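Local coordinates for protein L-talarate/galactarate dehydratase (Salmonella typhimurium, PDB 2PP0) that dehydrates L-talarate and galactarate to 5-keto-4-deoxy-D-glucarate with one magnesium ion per subunit, and epimerizes L-talarate to galactarate in competition, at residues M331-H336 with H374-T379. Residues are numbered along the deposited sequence; the frame is centred on the assembly and turned at random.
Sequences MEVHLH and HGLGFT
His336 NE2 donates a hydrogen bond to the carbonyl O of Leu376 at 2.9 Å. The N-H...O angle is 150°, and the nitrogen stands above the carbonyl plane, with the oxygen tilted slightly from the plane of the imidazole. With CG anti to its own carbonyl carbon (chi1 -62°), the His336 ring reaches out from the helix to the turn. Ala152 N makes a hydrogen bond to His336 ND1, so both ring nitrogens are engaged and the rotation of the ring is fixed between the turn and helix 151-155. Gly375 O approaches His336 CE1 obliquely, 3.4 Å away. The Leu376 side chain packs beside this bond: Leu376 CD2 lies 4.2 Å from Val333 CG2 and equally far from His336 CD2, while Leu151 adds a further apolar contact. Farther along the loop, Phe378 presents one ring face to the bent chain of Glu332 from the helix in a CH-pi contact, Glu332 CG 4.0 Å from the ring centroid. Glu332 CB touches the ring at Phe378 CE2, 3.4 Å away, and the carboxylate plane is turned 53° from the ring plane. The segment 374-377 forms a type II' beta turn, with Gly375 and Gly377 both at positive phi. This buried contact joins helix 331-339, which follows strand 324-325 of the parallel barrel sheet, to the loop after strand 367-369, within the TIM-barrel domain of the enolase superfamily.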
loop_
_atom_site.group_PDB
_atom_site.type_symbol
_atom_site.label_atom_id
_atom_site.label_comp_id
_atom_site.label_asym_id
_atom_site.label_seq_id
_atom_site.Cartn_x
_atom_site.Cartn_y
_atom_site.Cartn_z
ATOM N N MET B 331 -13.845 -15.822 0.933
ATOM C CA MET B 331 -13.916 -15.072 2.186
ATOM C C MET B 331 -12.717 -15.356 3.089
ATOM O O MET B 331 -12.349 -14.526 3.927
ATOM C CB MET B 331 -15.236 -15.365 2.929
ATOM C CG MET B 331 -15.532 -16.836 3.204
ATOM S SD MET B 331 -17.132 -17.098 4.033
ATOM C CE MET B 331 -16.851 -18.732 4.720
ATOM N N GLU B 332 -12.095 -16.516 2.898
ATOM C CA GLU B 332 -10.934 -16.906 3.693
ATOM C C GLU B 332 -9.796 -15.911 3.489
ATOM O O GLU B 332 -8.948 -15.723 4.366
ATOM C CB GLU B 332 -10.473 -18.317 3.309
ATOM C CG GLU B 332 -11.463 -19.447 3.657
ATOM C CD GLU B 332 -12.740 -19.435 2.820
ATOM O OE1 GLU B 332 -12.761 -18.801 1.739
ATOM O OE2 GLU B 332 -13.727 -20.082 3.234
ATOM N N VAL B 333 -9.781 -15.271 2.323
ATOM C CA VAL B 333 -8.765 -14.276 2.015
ATOM C C VAL B 333 -9.348 -12.866 2.093
ATOM O O VAL B 333 -8.739 -11.961 2.670
ATOM C CB VAL B 333 -8.186 -14.477 0.597
ATOM C CG1 VAL B 333 -7.212 -13.359 0.277
ATOM C CG2 VAL B 333 -7.494 -15.840 0.500
ATOM N N HIS B 334 -10.530 -12.680 1.520
ATOM C CA HIS B 334 -11.151 -11.363 1.508
ATOM C C HIS B 334 -11.582 -10.806 2.865
ATOM O O HIS B 334 -11.817 -9.603 2.987
ATOM C CB HIS B 334 -12.332 -11.346 0.534
ATOM C CG HIS B 334 -11.948 -11.670 -0.878
ATOM N ND1 HIS B 334 -10.857 -11.104 -1.500
ATOM C CD2 HIS B 334 -12.516 -12.492 -1.792
ATOM C CE1 HIS B 334 -10.766 -11.565 -2.735
ATOM N NE2 HIS B 334 -11.761 -12.409 -2.937
ATOM N N LEU B 335 -11.699 -11.657 3.881
ATOM C CA LEU B 335 -12.081 -11.161 5.204
ATOM C C LEU B 335 -10.999 -10.197 5.678
ATOM O O LEU B 335 -11.293 -9.123 6.198
ATOM C CB LEU B 335 -12.215 -12.303 6.216
ATOM C CG LEU B 335 -12.418 -11.882 7.684
ATOM C CD1 LEU B 335 -13.743 -11.169 7.853
ATOM C CD2 LEU B 335 -12.375 -13.106 8.583
ATOM N N HIS B 336 -9.745 -10.587 5.476
ATOM C CA HIS B 336 -8.598 -9.782 5.883
ATOM C C HIS B 336 -8.471 -8.505 5.067
ATOM O O HIS B 336 -8.173 -7.443 5.611
ATOM C CB HIS B 336 -7.311 -10.599 5.736
ATOM C CG HIS B 336 -7.274 -11.822 6.597
ATOM N ND1 HIS B 336 -6.988 -11.776 7.943
ATOM C CD2 HIS B 336 -7.533 -13.121 6.309
ATOM C CE1 HIS B 336 -7.075 -12.993 8.451
ATOM N NE2 HIS B 336 -7.403 -13.828 7.480
ATOM N N HIS B 374 -2.769 -16.458 13.041
ATOM C CA HIS B 374 -1.860 -15.659 12.218
ATOM C C HIS B 374 -2.024 -15.877 10.709
ATOM O O HIS B 374 -2.575 -16.892 10.272
ATOM C CB HIS B 374 -0.411 -15.940 12.629
ATOM C CG HIS B 374 -0.134 -15.673 14.077
ATOM N ND1 HIS B 374 1.097 -15.899 14.655
ATOM C CD2 HIS B 374 -0.933 -15.201 15.065
ATOM C CE1 HIS B 374 1.046 -15.579 15.937
ATOM N NE2 HIS B 374 -0.174 -15.153 16.211
ATOM N N GLY B 375 -1.539 -14.918 9.921
ATOM C CA GLY B 375 -1.651 -15.018 8.474
ATOM C C GLY B 375 -3.108 -15.121 8.071
ATOM O O GLY B 375 -3.959 -14.458 8.658
ATOM N N LEU B 376 -3.407 -15.943 7.067
ATOM C CA LEU B 376 -4.790 -16.111 6.639
ATOM C C LEU B 376 -5.588 -16.765 7.762
ATOM O O LEU B 376 -6.802 -16.608 7.844
ATOM C CB LEU B 376 -4.858 -16.980 5.375
ATOM C CG LEU B 376 -4.171 -16.381 4.146
ATOM C CD1 LEU B 376 -4.158 -17.391 2.993
ATOM C CD2 LEU B 376 -4.907 -15.109 3.748
ATOM N N GLY B 377 -4.893 -17.502 8.626
ATOM C CA GLY B 377 -5.557 -18.164 9.737
ATOM C C GLY B 377 -6.196 -19.494 9.376
ATOM O O GLY B 377 -7.189 -19.900 9.981
ATOM N N PHE B 378 -5.628 -20.180 8.392
ATOM C CA PHE B 378 -6.167 -21.465 7.958
ATOM C C PHE B 378 -5.054 -22.452 7.657
ATOM O O PHE B 378 -3.986 -22.062 7.192
ATOM C CB PHE B 378 -7.017 -21.285 6.689
ATOM C CG PHE B 378 -8.321 -20.554 6.913
ATOM C CD1 PHE B 378 -9.396 -21.189 7.530
ATOM C CD2 PHE B 378 -8.480 -19.240 6.482
ATOM C CE1 PHE B 378 -10.610 -20.528 7.713
ATOM C CE2 PHE B 378 -9.692 -18.567 6.659
ATOM C CZ PHE B 378 -10.759 -19.213 7.275
ATOM N N THR B 379 -5.303 -23.729 7.934
ATOM C CA THR B 379 -4.334 -24.778 7.633
ATOM C C THR B 379 -5.054 -25.779 6.732
ATOM O O THR B 379 -6.248 -26.018 6.897
ATOM C CB THR B 379 -3.828 -25.506 8.899
ATOM O OG1 THR B 379 -4.930 -26.134 9.564
ATOM C CG2 THR B 379 -3.150 -24.523 9.843
#